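PDB 6S5Z: surface protein R28 from Streptococcus pyogenes, which is a cell-wall-anchored surface protein of unknown molecular function, represented here by a single Rib domain, a domain type implicated in infection. Local coordinates for residues 36-48 with 60-73. Residues are numbered along the deposited sequence; the frame is centred on the assembly and turned at random.
With NA (sodium ion), chain C.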
ATOM      1  N   LEU A  36       5.692   3.808 -10.700  1.00 13.00           N
ATOM      2  CA  LEU A  36       4.744   4.844 -10.380  1.00 13.83           C
ATOM      3  C   LEU A  36       5.513   6.144 -10.248  1.00 12.94           C
ATOM      4  O   LEU A  36       6.684   6.111  -9.875  1.00 12.90           O
ATOM      5  CB  LEU A  36       4.037   4.541  -9.049  1.00 11.01           C
ATOM      6  CG  LEU A  36       3.526   3.096  -8.944  1.00 14.52           C
ATOM      7  CD1 LEU A  36       2.923   2.840  -7.572  1.00 13.14           C
ATOM      8  CD2 LEU A  36       2.530   2.749 -10.052  1.00 14.30           C
ATOM      9  N   PRO A  37       4.896   7.296 -10.517  1.00 14.70           N
ATOM     10  CA  PRO A  37       5.622   8.561 -10.349  1.00 17.43           C
ATOM     11  C   PRO A  37       6.244   8.621  -8.963  1.00 16.25           C
ATOM     12  O   PRO A  37       5.649   8.178  -7.985  1.00 11.07           O
ATOM     13  CB  PRO A  37       4.533   9.624 -10.527  1.00 19.55           C
ATOM     14  CG  PRO A  37       3.476   8.929 -11.358  1.00 16.77           C
ATOM     15  CD  PRO A  37       3.483   7.515 -10.867  1.00 13.54           C
ATOM     16  N   SER A  38       7.487   9.091  -8.897  1.00 15.78           N
ATOM     17  CA  SER A  38       8.182   9.087  -7.615  1.00 13.57           C
ATOM     18  C   SER A  38       7.653  10.153  -6.663  1.00 10.02           C
ATOM     19  O   SER A  38       7.980  10.099  -5.476  1.00 10.02           O
ATOM     20  CB  SER A  38       9.692   9.225  -7.825  1.00 14.45           C
ATOM     21  OG  SER A  38      10.031  10.425  -8.483  1.00 10.86           O
ATOM     22  N   ASN A  39       6.854  11.109  -7.140  1.00 12.58           N
ATOM     23  CA  ASN A  39       6.180  12.035  -6.239  1.00 14.90           C
ATOM     24  C   ASN A  39       4.807  11.542  -5.783  1.00 11.59           C
ATOM     25  O   ASN A  39       4.115  12.268  -5.070  1.00 17.17           O
ATOM     26  CB  ASN A  39       6.012  13.391  -6.910  1.00 16.64           C
ATOM     27  CG  ASN A  39       7.304  14.157  -6.988  1.00 13.27           C
ATOM     28  OD1 ASN A  39       8.296  13.810  -6.329  1.00 14.73           O
ATOM     29  ND2 ASN A  39       7.303  15.214  -7.789  1.00 13.38           N
ATOM     30  N   SER A  40       4.415  10.320  -6.140  1.00 10.70           N
ATOM     31  CA  SER A  40       3.237   9.729  -5.513  1.00  9.75           C
ATOM     32  C   SER A  40       3.459   9.619  -4.012  1.00 12.36           C
ATOM     33  O   SER A  40       4.571   9.402  -3.549  1.00  8.95           O
ATOM     34  CB  SER A  40       2.967   8.336  -6.091  1.00  9.22           C
ATOM     35  OG  SER A  40       2.899   8.380  -7.508  1.00 15.58           O
ATOM     36  N   THR A  41       2.379   9.712  -3.240  1.00 15.75           N
ATOM     37  CA  THR A  41       2.478   9.478  -1.810  1.00 15.41           C
ATOM     38  C   THR A  41       1.631   8.264  -1.451  1.00 12.04           C
ATOM     39  O   THR A  41       0.666   7.944  -2.139  1.00 13.74           O
ATOM     40  CB  THR A  41       2.059  10.725  -0.989  1.00 17.14           C
ATOM     41  OG1 THR A  41       0.667  11.013  -1.178  1.00 18.82           O
ATOM     42  CG2 THR A  41       2.880  11.948  -1.402  1.00 20.88           C
ATOM     43  N   TYR A  42       2.010   7.577  -0.372  1.00  8.26           N
ATOM     44  CA  TYR A  42       1.387   6.317   0.026  1.00  8.37           C
ATOM     45  C   TYR A  42       0.936   6.431   1.471  1.00  8.80           C
ATOM     46  O   TYR A  42       1.693   6.913   2.319  1.00 12.60           O
ATOM     47  CB  TYR A  42       2.374   5.151  -0.120  1.00 15.39           C
ATOM     48  CG  TYR A  42       2.948   5.012  -1.522  1.00 11.63           C
ATOM     49  CD1 TYR A  42       4.014   5.811  -1.959  1.00 12.58           C
ATOM     50  CD2 TYR A  42       2.417   4.094  -2.419  1.00  7.73           C
ATOM     51  CE1 TYR A  42       4.529   5.676  -3.256  1.00 10.07           C
ATOM     52  CE2 TYR A  42       2.923   3.962  -3.695  1.00 13.03           C
ATOM     53  CZ  TYR A  42       3.977   4.743  -4.109  1.00 10.54           C
ATOM     54  OH  TYR A  42       4.455   4.573  -5.396  1.00 15.47           O
ATOM     55  N   ASN A  43      -0.286   5.981   1.750  1.00 11.97           N
ATOM     56  CA  ASN A  43      -0.778   5.972   3.121  1.00 14.28           C
ATOM     57  C   ASN A  43      -1.751   4.822   3.263  1.00 14.58           C
ATOM     58  O   ASN A  43      -2.305   4.336   2.278  1.00 11.14           O
ATOM     59  CB  ASN A  43      -1.464   7.282   3.503  1.00 14.83           C
ATOM     60  CG  ASN A  43      -2.690   7.562   2.663  1.00 17.94           C
ATOM     61  OD1 ASN A  43      -2.592   8.171   1.604  1.00 16.94           O
ATOM     62  ND2 ASN A  43      -3.859   7.111   3.129  1.00 17.12           N
ATOM     63  N   TRP A  44      -1.957   4.396   4.504  1.00 11.75           N
ATOM     64  CA  TRP A  44      -2.968   3.388   4.770  1.00  9.79           C
ATOM     65  C   TRP A  44      -4.355   3.998   4.678  1.00 10.82           C
ATOM     66  O   TRP A  44      -4.615   5.075   5.224  1.00 10.88           O
ATOM     67  CB  TRP A  44      -2.765   2.763   6.159  1.00 14.68           C
ATOM     68  CG  TRP A  44      -1.503   1.984   6.273  1.00  7.56           C
ATOM     69  CD1 TRP A  44      -0.381   2.320   6.971  1.00  7.38           C
ATOM     70  CD2 TRP A  44      -1.217   0.735   5.630  1.00  9.28           C
ATOM     71  NE1 TRP A  44       0.586   1.351   6.807  1.00 10.18           N
ATOM     72  CE2 TRP A  44       0.094   0.369   5.990  1.00 12.60           C
ATOM     73  CE3 TRP A  44      -1.950  -0.108   4.785  1.00 13.49           C
ATOM     74  CZ2 TRP A  44       0.693  -0.808   5.534  1.00 11.60           C
ATOM     75  CZ3 TRP A  44      -1.362  -1.270   4.342  1.00  9.64           C
ATOM     76  CH2 TRP A  44      -0.050  -1.610   4.711  1.00 11.42           C
ATOM     77  N   LYS A  45      -5.257   3.290   4.006  1.00 12.51           N
ATOM     78  CA  LYS A  45      -6.657   3.691   4.037  1.00 11.70           C
ATOM     79  C   LYS A  45      -7.159   3.696   5.474  1.00 10.00           C
ATOM     80  O   LYS A  45      -6.823   2.817   6.265  1.00 14.88           O
ATOM     81  CB  LYS A  45      -7.511   2.732   3.203  1.00 10.11           C
ATOM     82  CG  LYS A  45      -8.998   3.082   3.168  1.00 16.57           C
ATOM     83  CD  LYS A  45      -9.718   2.200   2.162  1.00 19.52           C
ATOM     84  CE  LYS A  45      -9.317   2.581   0.766  1.00 25.73           C
ATOM     85  NZ  LYS A  45      -9.851   3.895   0.410  1.00 24.09           N
ATOM     86  N   ASN A  46      -7.957   4.699   5.809  1.00 11.29           N
ATOM     87  CA  ASN A  46      -8.577   4.754   7.129  1.00 10.98           C
ATOM     88  C   ASN A  46      -9.297   3.448   7.419  1.00 14.39           C
ATOM     89  O   ASN A  46     -10.112   2.990   6.615  1.00 13.49           O
ATOM     90  CB  ASN A  46      -9.561   5.917   7.188  1.00 16.76           C
ATOM     91  CG  ASN A  46      -8.872   7.258   7.196  1.00 13.25           C
ATOM     92  OD1 ASN A  46      -7.686   7.351   7.480  1.00 15.78           O
ATOM     93  ND2 ASN A  46      -9.610   8.307   6.849  1.00 21.16           N
ATOM     94  N   GLY A  47      -8.991   2.850   8.568  1.00 10.80           N
ATOM     95  CA  GLY A  47      -9.632   1.617   8.951  1.00 13.16           C
ATOM     96  C   GLY A  47      -9.021   0.382   8.343  1.00 17.07           C
ATOM     97  O   GLY A  47      -9.497  -0.728   8.621  1.00 18.10           O
ATOM     98  N   HIS A  48      -7.985   0.531   7.516  1.00 15.38           N
ATOM     99  CA  HIS A  48      -7.430  -0.600   6.791  1.00 17.61           C
ATOM    100  C   HIS A  48      -5.910  -0.661   6.912  1.00 15.02           C
ATOM    101  O   HIS A  48      -5.226  -1.164   6.011  1.00 13.99           O
ATOM    102  CB  HIS A  48      -7.886  -0.558   5.336  1.00 20.04           C
ATOM    103  CG  HIS A  48      -9.346  -0.877   5.173  1.00 21.42           C
ATOM    104  ND1 HIS A  48      -9.827  -2.169   5.128  1.00 22.22           N
ATOM    105  CD2 HIS A  48     -10.432  -0.072   5.089  1.00 23.92           C
ATOM    106  CE1 HIS A  48     -11.141  -2.146   4.998  1.00 24.12           C
ATOM    107  NE2 HIS A  48     -11.533  -0.885   4.976  1.00 25.10           N
ATOM    108  N   GLY A  60      -4.830  -5.286   4.458  1.00 15.51           N
ATOM    109  CA  GLY A  60      -4.833  -3.841   4.553  1.00 19.33           C
ATOM    110  C   GLY A  60      -5.070  -3.273   3.173  1.00 19.14           C
ATOM    111  O   GLY A  60      -5.101  -3.999   2.178  1.00 19.72           O
ATOM    112  N   ILE A  61      -5.256  -1.958   3.126  1.00  8.90           N
ATOM    113  CA  ILE A  61      -5.454  -1.244   1.869  1.00  9.04           C
ATOM    114  C   ILE A  61      -4.523  -0.044   1.833  1.00 16.48           C
ATOM    115  O   ILE A  61      -4.512   0.774   2.763  1.00 11.43           O
ATOM    116  CB  ILE A  61      -6.917  -0.819   1.683  1.00 10.55           C
ATOM    117  CG1 ILE A  61      -7.818  -2.063   1.733  1.00 12.27           C
ATOM    118  CG2 ILE A  61      -7.089  -0.083   0.364  1.00 11.63           C
ATOM    119  CD1 ILE A  61      -9.283  -1.749   1.831  1.00 11.80           C
ATOM    120  N   VAL A  62      -3.719   0.038   0.780  1.00 11.93           N
ATOM    121  CA  VAL A  62      -2.847   1.172   0.537  1.00 13.85           C
ATOM    122  C   VAL A  62      -3.547   2.108  -0.432  1.00 15.70           C
ATOM    123  O   VAL A  62      -4.085   1.663  -1.458  1.00 15.43           O
ATOM    124  CB  VAL A  62      -1.493   0.713  -0.024  1.00 12.62           C
ATOM    125  CG1 VAL A  62      -0.607   1.927  -0.388  1.00  8.30           C
ATOM    126  CG2 VAL A  62      -0.795  -0.194   0.968  1.00 12.68           C
ATOM    127  N   GLU A  63      -3.572   3.395  -0.096  1.00 13.31           N
ATOM    128  CA  GLU A  63      -3.955   4.427  -1.043  1.00 14.04           C
ATOM    129  C   GLU A  63      -2.704   4.980  -1.711  1.00 15.57           C
ATOM    130  O   GLU A  63      -1.783   5.442  -1.024  1.00 11.09           O
ATOM    131  CB  GLU A  63      -4.702   5.565  -0.357  1.00 12.00           C
ATOM    132  CG  GLU A  63      -5.951   5.135   0.341  1.00 15.56           C
ATOM    133  CD  GLU A  63      -6.630   6.316   1.033  1.00 18.12           C
ATOM    134  OE1 GLU A  63      -6.031   7.418   1.097  1.00 14.80           O
ATOM    135  OE2 GLU A  63      -7.765   6.132   1.505  1.00 15.29           O
ATOM    136  N   VAL A  64      -2.681   4.953  -3.037  1.00  9.23           N
ATOM    137  CA  VAL A  64      -1.600   5.552  -3.817  1.00  9.13           C
ATOM    138  C   VAL A  64      -2.115   6.875  -4.371  1.00 12.09           C
ATOM    139  O   VAL A  64      -3.044   6.893  -5.184  1.00 13.74           O
ATOM    140  CB  VAL A  64      -1.122   4.617  -4.939  1.00  8.93           C
ATOM    141  CG1 VAL A  64       0.061   5.226  -5.681  1.00 14.45           C
ATOM    142  CG2 VAL A  64      -0.699   3.322  -4.351  1.00 10.89           C
ATOM    143  N   HIS A  65      -1.544   7.990  -3.915  1.00 10.08           N
ATOM    144  CA  HIS A  65      -2.006   9.327  -4.294  1.00 11.60           C
ATOM    145  C   HIS A  65      -1.098   9.854  -5.398  1.00 16.16           C
ATOM    146  O   HIS A  65       0.073  10.141  -5.154  1.00 13.33           O
ATOM    147  CB  HIS A  65      -1.989  10.276  -3.094  1.00 14.69           C
ATOM    148  CG  HIS A  65      -3.054   9.995  -2.079  1.00 18.19           C
ATOM    149  ND1 HIS A  65      -4.191  10.764  -1.962  1.00 17.39           N
ATOM    150  CD2 HIS A  65      -3.167   9.014  -1.154  1.00 17.90           C
ATOM    151  CE1 HIS A  65      -4.956  10.274  -1.001  1.00 17.79           C
ATOM    152  NE2 HIS A  65      -4.353   9.215  -0.491  1.00 17.18           N
ATOM    153  N   TYR A  66      -1.649  10.045  -6.576  1.00 13.49           N
ATOM    154  CA  TYR A  66      -0.858  10.437  -7.727  1.00 12.09           C
ATOM    155  C   TYR A  66      -0.782  11.950  -7.825  1.00 17.72           C
ATOM    156  O   TYR A  66      -1.585  12.664  -7.213  1.00 18.06           O
ATOM    157  CB  TYR A  66      -1.472   9.869  -8.996  1.00 17.64           C
ATOM    158  CG  TYR A  66      -1.476   8.378  -9.045  1.00 13.53           C
ATOM    159  CD1 TYR A  66      -0.296   7.678  -9.193  1.00 10.92           C
ATOM    160  CD2 TYR A  66      -2.667   7.661  -8.966  1.00 15.33           C
ATOM    161  CE1 TYR A  66      -0.291   6.312  -9.253  1.00 19.86           C
ATOM    162  CE2 TYR A  66      -2.668   6.289  -9.033  1.00 16.60           C
ATOM    163  CZ  TYR A  66      -1.477   5.623  -9.168  1.00 15.87           C
ATOM    164  OH  TYR A  66      -1.468   4.256  -9.231  1.00 21.17           O
ATOM    165  N   PRO A  67       0.182  12.475  -8.585  1.00 15.92           N
ATOM    166  CA  PRO A  67       0.317  13.938  -8.683  1.00 21.58           C
ATOM    167  C   PRO A  67      -0.886  14.652  -9.266  1.00 23.73           C
ATOM    168  O   PRO A  67      -1.072  15.834  -8.961  1.00 27.12           O
ATOM    169  CB  PRO A  67       1.547  14.121  -9.587  1.00 17.66           C
ATOM    170  CG  PRO A  67       2.326  12.858  -9.410  1.00 19.01           C
ATOM    171  CD  PRO A  67       1.281  11.776  -9.277  1.00 12.61           C
ATOM    172  N   ASP A  68      -1.730  13.997 -10.056  1.00 23.07           N
ATOM    173  CA  ASP A  68      -2.868  14.705 -10.625  1.00 22.39           C
ATOM    174  C   ASP A  68      -4.072  14.655  -9.710  1.00 24.84           C
ATOM    175  O   ASP A  68      -5.154  15.111 -10.096  1.00 22.84           O
ATOM    176  CB  ASP A  68      -3.231  14.158 -12.015  1.00 24.75           C
ATOM    177  CG  ASP A  68      -3.866  12.780 -11.970  1.00 24.83           C
ATOM    178  OD1 ASP A  68      -3.893  12.149 -10.899  1.00 24.47           O
ATOM    179  OD2 ASP A  68      -4.334  12.313 -13.030  1.00 27.49           O
ATOM    180  N   GLY A  69      -3.900  14.126  -8.505  1.00 21.90           N
ATOM    181  CA  GLY A  69      -4.960  14.078  -7.526  1.00 19.30           C
ATOM    182  C   GLY A  69      -5.807  12.838  -7.561  1.00 16.33           C
ATOM    183  O   GLY A  69      -6.638  12.656  -6.663  1.00 24.07           O
ATOM    184  N   THR A  70      -5.628  11.970  -8.550  1.00 15.71           N
ATOM    185  CA  THR A  70      -6.378  10.733  -8.484  1.00 21.44           C
ATOM    186  C   THR A  70      -5.646   9.751  -7.573  1.00 21.97           C
ATOM    187  O   THR A  70      -4.462   9.917  -7.250  1.00 16.76           O
ATOM    188  CB  THR A  70      -6.599  10.144  -9.880  1.00 18.91           C
ATOM    189  OG1 THR A  70      -5.344   9.863 -10.483  1.00 22.30           O
ATOM    190  CG2 THR A  70      -7.356  11.137 -10.769  1.00 19.33           C
ATOM    191  N   VAL A  71      -6.368   8.707  -7.176  1.00 18.09           N
ATOM    192  CA  VAL A  71      -5.947   7.800  -6.117  1.00 13.67           C
ATOM    193  C   VAL A  71      -6.295   6.379  -6.521  1.00 13.88           C
ATOM    194  O   VAL A  71      -7.408   6.108  -6.973  1.00 19.38           O
ATOM    195  CB  VAL A  71      -6.633   8.158  -4.770  1.00 13.56           C
ATOM    196  CG1 VAL A  71      -6.162   7.229  -3.659  1.00 17.96           C
ATOM    197  CG2 VAL A  71      -6.352   9.615  -4.382  1.00 22.41           C
ATOM    198  N   ASP A  72      -5.359   5.465  -6.303  1.00 17.06           N
ATOM    199  CA  ASP A  72      -5.585   4.037  -6.471  1.00 18.30           C
ATOM    200  C   ASP A  72      -5.629   3.393  -5.096  1.00 16.24           C
ATOM    201  O   ASP A  72      -4.855   3.764  -4.210  1.00 19.50           O
ATOM    202  CB  ASP A  72      -4.466   3.380  -7.299  1.00 16.03           C
ATOM    203  CG  ASP A  72      -4.826   3.205  -8.759  1.00 21.92           C
ATOM    204  OD1 ASP A  72      -6.014   2.939  -9.052  1.00 23.27           O
ATOM    205  OD2 ASP A  72      -3.901   3.274  -9.616  1.00 20.56           O
ATOM    206  N   ASP A  73      -6.564   2.462  -4.907  1.00 14.96           N
ATOM    207  CA  ASP A  73      -6.614   1.618  -3.720  1.00 11.90           C
ATOM    208  C   ASP A  73      -5.995   0.259  -4.047  1.00 15.18           C
ATOM    209  O   ASP A  73      -6.322  -0.345  -5.072  1.00 18.41           O
ATOM    210  CB  ASP A  73      -8.053   1.429  -3.237  1.00 19.98           C
ATOM    211  CG  ASP A  73      -8.641   2.691  -2.646  1.00 21.41           C
ATOM    212  OD1 ASP A  73      -7.876   3.595  -2.246  1.00 24.37           O
ATOM    213  OD2 ASP A  73      -9.883   2.781  -2.576  1.00 27.96           O
TER
HETATM  214 NA    NA C 401      -4.503   1.989 -11.695  1.00 19.73          NA
HETATM  215  O   HOH W   1       1.427  12.682  -5.468  1.00 24.66           O
HETATM  216  O   HOH W   2      -8.751   6.797   3.853  1.00 24.53           O
HETATM  217  O   HOH W   3      -7.164   1.878 -11.165  1.00 39.82           O
HETATM  218  O   HOH W   4      -4.121   0.241 -13.636  1.00 29.09           O
HETATM  219  O   HOH W   5      -4.606  -0.248 -10.303  1.00 46.20           O
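E63 OE1 is gripped by two donors that reach it from opposite faces of its carboxylate. Across the strands, N43 ND2 donates to E63 OE1 at 3.0 Å, from above the carboxylate plane. Within its own strand, H65 NE2 donates to E63 OE1 at 2.9 Å. N43 has its CG between the backbone N and the carbonyl carbon (chi1 62°), which places the amide beside E63. The same ND2 also bonds to W44 O, so both bonds fix the amide's rotation. The other carboxylate oxygen, E63 OE2, meets K45 NZ in a salt bridge of 3.2 Å. The lysine chain bends at its end and also reaches D73, in a salt bridge with weak hydrogen bonds. At the end of the type II turn K45-H48, I61 CD1 sits over one face of the H48 ring (CH-pi, 3.5 Å to the centroid). On the sheet face of Y42 and V64, Y42 CE2 packs on V64 CG1 at 3.7 Å. W44 CZ3 touches V62 CG2, while its NE1 bonds to L24 O. Paired backbone bonds join T41 to H65 and N43 to E63. This is an antiparallel beta hairpin, with strand 41-44 at the sheet edge, in the immunoglobulin-like Rib fold.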